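Local coordinates for protein Bd3459 (PDB 5CEC) that probably acts as a serine-type D-Ala-D-Ala peptidase on peptidoglycan during predation, and is bound by the ankyrin-repeat immunity protein Bd3460, at residues L328-A340 with P416-P428. The protein carries 1 engineered substitution. Residues are numbered along the deposited sequence; the frame is centred on the assembly and turned at random.
With SO4 (sulfate ion), chain F.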
loop_
_atom_site.group_PDB
_atom_site.type_symbol
_atom_site.label_atom_id
_atom_site.label_comp_id
_atom_site.label_asym_id
_atom_site.label_seq_id
_atom_site.Cartn_x
_atom_site.Cartn_y
_atom_site.Cartn_z
ATOM N N LEU A 328 0.411 -1.835 16.827
ATOM C CA LEU A 328 0.451 -2.213 15.409
ATOM C C LEU A 328 0.284 -0.977 14.507
ATOM O O LEU A 328 0.891 -0.913 13.435
ATOM C CB LEU A 328 -0.579 -3.289 15.088
ATOM C CG LEU A 328 -0.298 -4.705 15.612
ATOM C CD1 LEU A 328 -1.455 -5.626 15.365
ATOM C CD2 LEU A 328 0.979 -5.272 15.001
ATOM N N SER A 329 -0.488 0.022 14.962
ATOM C CA SER A 329 -0.690 1.261 14.186
ATOM C C SER A 329 0.574 2.119 14.009
ATOM O O SER A 329 0.560 3.051 13.236
ATOM C CB SER A 329 -1.770 2.111 14.828
ATOM O OG SER A 329 -1.359 2.510 16.125
ATOM N N ASP A 330 1.644 1.804 14.744
ATOM C CA ASP A 330 2.922 2.448 14.503
ATOM C C ASP A 330 3.689 1.917 13.312
ATOM O O ASP A 330 4.627 2.527 12.865
ATOM C CB ASP A 330 3.765 2.460 15.774
ATOM C CG ASP A 330 3.111 3.265 16.873
ATOM O OD1 ASP A 330 2.822 4.447 16.637
ATOM O OD2 ASP A 330 2.873 2.725 17.960
ATOM N N VAL A 331 3.276 0.758 12.799
ATOM C CA VAL A 331 3.935 0.168 11.642
ATOM C C VAL A 331 3.001 -0.321 10.527
ATOM O O VAL A 331 3.487 -0.684 9.466
ATOM C CB VAL A 331 4.889 -0.984 12.033
ATOM C CG1 VAL A 331 5.966 -0.489 13.000
ATOM C CG2 VAL A 331 4.135 -2.173 12.599
ATOM N N MET A 332 1.700 -0.310 10.764
ATOM C CA MET A 332 0.691 -0.794 9.810
ATOM C C MET A 332 -0.438 0.206 9.711
ATOM O O MET A 332 -0.620 1.053 10.600
ATOM C CB MET A 332 0.079 -2.133 10.232
ATOM C CG MET A 332 1.008 -3.299 10.035
ATOM S SD MET A 332 0.452 -4.810 10.842
ATOM C CE MET A 332 -1.016 -5.103 9.876
ATOM N N ALA A 333 -1.126 0.186 8.566
ATOM C CA ALA A 333 -2.103 1.214 8.221
ATOM C C ALA A 333 -3.398 1.037 9.001
ATOM O O ALA A 333 -3.830 -0.085 9.271
ATOM C CB ALA A 333 -2.394 1.148 6.745
ATOM N N VAL A 334 -4.046 2.151 9.299
ATOM C CA VAL A 334 -5.306 2.204 10.031
ATOM C C VAL A 334 -6.429 2.583 9.063
ATOM O O VAL A 334 -6.385 3.629 8.373
ATOM C CB VAL A 334 -5.244 3.191 11.206
ATOM C CG1 VAL A 334 -6.565 3.211 11.947
ATOM C CG2 VAL A 334 -4.115 2.800 12.145
ATOM N N ALA A 335 -7.417 1.696 8.994
ATOM C CA ALA A 335 -8.541 1.873 8.081
ATOM C C ALA A 335 -9.196 3.245 8.265
ATOM O O ALA A 335 -9.521 3.648 9.409
ATOM C CB ALA A 335 -9.583 0.817 8.323
ATOM N N ALA A 336 -9.368 3.953 7.152
ATOM C CA ALA A 336 -10.000 5.273 7.064
ATOM C C ALA A 336 -9.235 6.424 7.677
ATOM O O ALA A 336 -9.572 7.554 7.426
ATOM C CB ALA A 336 -11.441 5.243 7.564
ATOM N N LYS A 337 -8.255 6.151 8.512
ATOM C CA LYS A 337 -7.465 7.205 9.151
ATOM C C LYS A 337 -6.194 7.506 8.367
ATOM O O LYS A 337 -5.795 8.649 8.260
ATOM C CB LYS A 337 -7.100 6.775 10.575
ATOM C CG LYS A 337 -8.318 6.517 11.444
ATOM C CD LYS A 337 -8.897 7.813 11.984
ATOM C CE LYS A 337 -8.086 8.307 13.195
ATOM N NZ LYS A 337 -8.829 9.311 14.011
ATOM N N ASP A 338 -5.516 6.459 7.874
ATOM C CA ASP A 338 -4.342 6.632 7.018
ATOM C C ASP A 338 -4.840 6.782 5.588
ATOM O O ASP A 338 -5.024 5.816 4.844
ATOM C CB ASP A 338 -3.338 5.491 7.206
ATOM C CG ASP A 338 -2.674 5.551 8.559
ATOM O OD1 ASP A 338 -2.270 6.697 8.946
ATOM O OD2 ASP A 338 -2.547 4.515 9.217
ATOM N N LYS A 339 -5.131 8.022 5.224
ATOM C CA LYS A 339 -5.734 8.305 3.941
ATOM C C LYS A 339 -4.789 7.929 2.787
ATOM O O LYS A 339 -5.265 7.540 1.693
ATOM C CB LYS A 339 -6.154 9.776 3.881
ATOM C CG LYS A 339 -7.161 10.175 4.942
ATOM C CD LYS A 339 -8.376 9.284 4.909
ATOM C CE LYS A 339 -9.599 9.902 5.560
ATOM N NZ LYS A 339 -10.760 8.971 5.400
ATOM N N ALA A 340 -3.484 8.058 3.035
ATOM C CA ALA A 340 -2.410 7.765 2.078
ATOM C C ALA A 340 -1.944 6.330 2.280
ATOM O O ALA A 340 -0.708 6.018 2.427
ATOM C CB ALA A 340 -1.250 8.745 2.192
ATOM N N PRO A 416 -17.407 -1.826 16.793
ATOM C CA PRO A 416 -16.084 -1.266 16.771
ATOM C C PRO A 416 -15.824 -0.397 17.982
ATOM O O PRO A 416 -16.764 0.176 18.590
ATOM C CB PRO A 416 -16.086 -0.420 15.487
ATOM C CG PRO A 416 -17.488 0.001 15.314
ATOM C CD PRO A 416 -18.263 -1.224 15.752
ATOM N N LYS A 417 -14.546 -0.323 18.319
ATOM C CA LYS A 417 -14.041 0.654 19.267
ATOM C C LYS A 417 -12.897 1.364 18.588
ATOM O O LYS A 417 -11.946 0.729 18.143
ATOM C CB LYS A 417 -13.583 -0.022 20.560
ATOM C CG LYS A 417 -13.048 0.946 21.609
ATOM C CD LYS A 417 -12.537 0.240 22.859
ATOM C CE LYS A 417 -12.216 1.256 23.947
ATOM N NZ LYS A 417 -11.072 0.824 24.797
ATOM N N ALA A 418 -12.974 2.690 18.523
ATOM C CA ALA A 418 -11.940 3.490 17.891
ATOM C C ALA A 418 -10.629 3.307 18.631
ATOM O O ALA A 418 -10.588 3.385 19.871
ATOM C CB ALA A 418 -12.338 4.959 17.855
ATOM N N ILE A 419 -9.555 3.046 17.885
ATOM C CA ILE A 419 -8.224 3.020 18.490
ATOM C C ILE A 419 -7.718 4.433 18.726
ATOM O O ILE A 419 -8.233 5.396 18.160
ATOM C CB ILE A 419 -7.203 2.188 17.684
ATOM C CG1 ILE A 419 -6.913 2.793 16.314
ATOM C CG2 ILE A 419 -7.715 0.771 17.543
ATOM C CD1 ILE A 419 -5.755 2.127 15.595
ATOM N N LYS A 420 -6.726 4.536 19.591
ATOM C CA LYS A 420 -6.065 5.809 19.853
ATOM C C LYS A 420 -5.017 5.957 18.758
ATOM O O LYS A 420 -4.020 5.247 18.746
ATOM C CB LYS A 420 -5.421 5.831 21.253
ATOM C CG LYS A 420 -4.638 7.098 21.563
ATOM C CD LYS A 420 -3.739 6.918 22.782
ATOM C CE LYS A 420 -2.696 8.026 22.862
ATOM N NZ LYS A 420 -1.830 7.887 24.066
ATOM N N TYR A 421 -5.270 6.853 17.819
ATOM C CA TYR A 421 -4.423 6.985 16.643
ATOM C C TYR A 421 -4.636 8.348 16.000
ATOM O O TYR A 421 -5.777 8.736 15.757
ATOM C CB TYR A 421 -4.716 5.890 15.594
ATOM C CG TYR A 421 -3.798 6.031 14.390
ATOM C CD1 TYR A 421 -2.449 5.819 14.518
ATOM C CD2 TYR A 421 -4.282 6.448 13.144
ATOM C CE1 TYR A 421 -1.583 5.988 13.445
ATOM C CE2 TYR A 421 -3.420 6.630 12.059
ATOM C CZ TYR A 421 -2.070 6.411 12.224
ATOM O OH TYR A 421 -1.176 6.575 11.216
ATOM N N THR A 422 -3.534 9.012 15.667
ATOM C CA THR A 422 -3.546 10.228 14.871
ATOM C C THR A 422 -2.721 9.916 13.618
ATOM O O THR A 422 -1.614 9.386 13.717
ATOM C CB THR A 422 -2.959 11.407 15.664
ATOM O OG1 THR A 422 -3.742 11.614 16.842
ATOM C CG2 THR A 422 -2.994 12.675 14.820
ATOM N N GLU A 423 -3.277 10.235 12.445
ATOM C CA GLU A 423 -2.614 9.964 11.167
ATOM C C GLU A 423 -1.186 10.471 11.163
ATOM O O GLU A 423 -0.924 11.669 11.395
ATOM C CB GLU A 423 -3.374 10.601 10.016
ATOM C CG GLU A 423 -2.841 10.263 8.629
ATOM C CD GLU A 423 -3.698 10.844 7.539
ATOM O OE1 GLU A 423 -4.359 11.858 7.798
ATOM O OE2 GLU A 423 -3.701 10.309 6.436
ATOM N N GLN A 424 -0.277 9.568 10.814
ATOM C CA GLN A 424 1.150 9.862 10.775
ATOM C C GLN A 424 1.554 10.317 9.364
ATOM O O GLN A 424 0.832 10.071 8.387
ATOM C CB GLN A 424 1.922 8.622 11.225
ATOM C CG GLN A 424 1.580 8.234 12.673
ATOM C CD GLN A 424 2.258 6.965 13.137
ATOM O OE1 GLN A 424 2.907 6.290 12.359
ATOM N NE2 GLN A 424 2.096 6.627 14.410
ATOM N N LEU A 425 2.673 11.038 9.271
ATOM C CA LEU A 425 3.216 11.482 8.010
ATOM C C LEU A 425 4.630 10.932 7.891
ATOM O O LEU A 425 5.601 11.622 8.178
ATOM C CB LEU A 425 3.202 13.005 7.951
ATOM C CG LEU A 425 3.568 13.645 6.621
ATOM C CD1 LEU A 425 2.594 13.221 5.523
ATOM C CD2 LEU A 425 3.566 15.178 6.784
ATOM N N PRO A 426 4.754 9.671 7.424
ATOM C CA PRO A 426 6.062 9.046 7.438
ATOM C C PRO A 426 6.926 9.544 6.275
ATOM O O PRO A 426 6.519 9.441 5.109
ATOM C CB PRO A 426 5.728 7.552 7.361
ATOM C CG PRO A 426 4.409 7.500 6.668
ATOM C CD PRO A 426 3.691 8.733 7.071
ATOM N N LEU A 427 8.067 10.147 6.589
ATOM C CA LEU A 427 9.065 10.560 5.612
ATOM C C LEU A 427 10.321 9.725 5.819
ATOM O O LEU A 427 10.465 9.049 6.852
ATOM C CB LEU A 427 9.397 12.058 5.790
ATOM C CG LEU A 427 8.221 13.015 5.667
ATOM C CD1 LEU A 427 8.713 14.455 5.780
ATOM C CD2 LEU A 427 7.410 12.831 4.415
ATOM N N PRO A 428 11.268 9.784 4.874
ATOM C CA PRO A 428 12.487 9.000 5.023
ATOM C C PRO A 428 13.436 9.528 6.081
ATOM O O PRO A 428 14.387 8.844 6.434
ATOM C CB PRO A 428 13.148 9.066 3.625
ATOM C CG PRO A 428 12.024 9.441 2.688
ATOM C CD PRO A 428 11.154 10.354 3.515
HETATM S S SO4 F . -15.911 4.695 20.090
HETATM O O1 SO4 F . -16.146 6.085 19.635
HETATM O O2 SO4 F . -17.163 4.115 20.648
HETATM O O3 SO4 F . -15.462 3.904 18.931
HETATM O O4 SO4 F . -14.859 4.702 21.134
HETATM O O HOH W 1 -3.084 2.552 18.208
HETATM O O HOH W 2 5.116 5.117 13.213
HETATM O O HOH W 3 0.063 7.472 7.736
HETATM O O HOH W 4 -1.970 8.348 5.509
#
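Y421 lies flat against V334, whose CG2 sits almost straight above the ring centre, 3.8 Å from its centroid, a CH-pi contact. A beta-branched residue suits this place because both methyls, CG1 and CG2, also meet CD1 of I419, tip to tip. With CG held opposite the backbone N (chi1 -179°), the tyrosine ring is carried in over V334; S329 CB packs near CD1 on the V334 side, K337 CB at the CD2 edge. Tyrosine combines this apolar face with a hydroxyl that donates and accepts. Y421 OH donates to D338 OD1 over a short 2.5 Å, entering on the syn lone pair, while the carboxylate stands 81° from the ring plane. Aspartate is short and uses its two oxygens separately: D338 OD2 accepts from V334 N at 2.8 Å and forms a salt bridge with K245, which also bonds to the tyrosine hydroxyl. Q424 N donates to that same hydroxyl, and a water joins D338 OD1 to Q424 O.

Two longer side chains extend the join. E423, extended, has the reach to bring OE2 to K339 N at 3.0 Å, the donor lying 45° out of the carboxylate plane. The amide of Q424, nearly coplanar with the D330 carboxylate, offers both an N-H and an oxygen: NE2 donates to D330 OD1 at 3.2 Å, on the anti lone pair, and OE1 takes a water shared with D330 O. D330 OD2 is taken by D327 N. Another water links S329 OG to K420 O.

The loop following helix 394-411 is thus fastened across edge strand 333-334 of the antiparallel sheet without backbone pairing between the two segments. An apolar patch beside a network of the buried phenol and carboxylate with K245 fixes the ring's position, and K245 would be expected to stabilise the negative charge of D338.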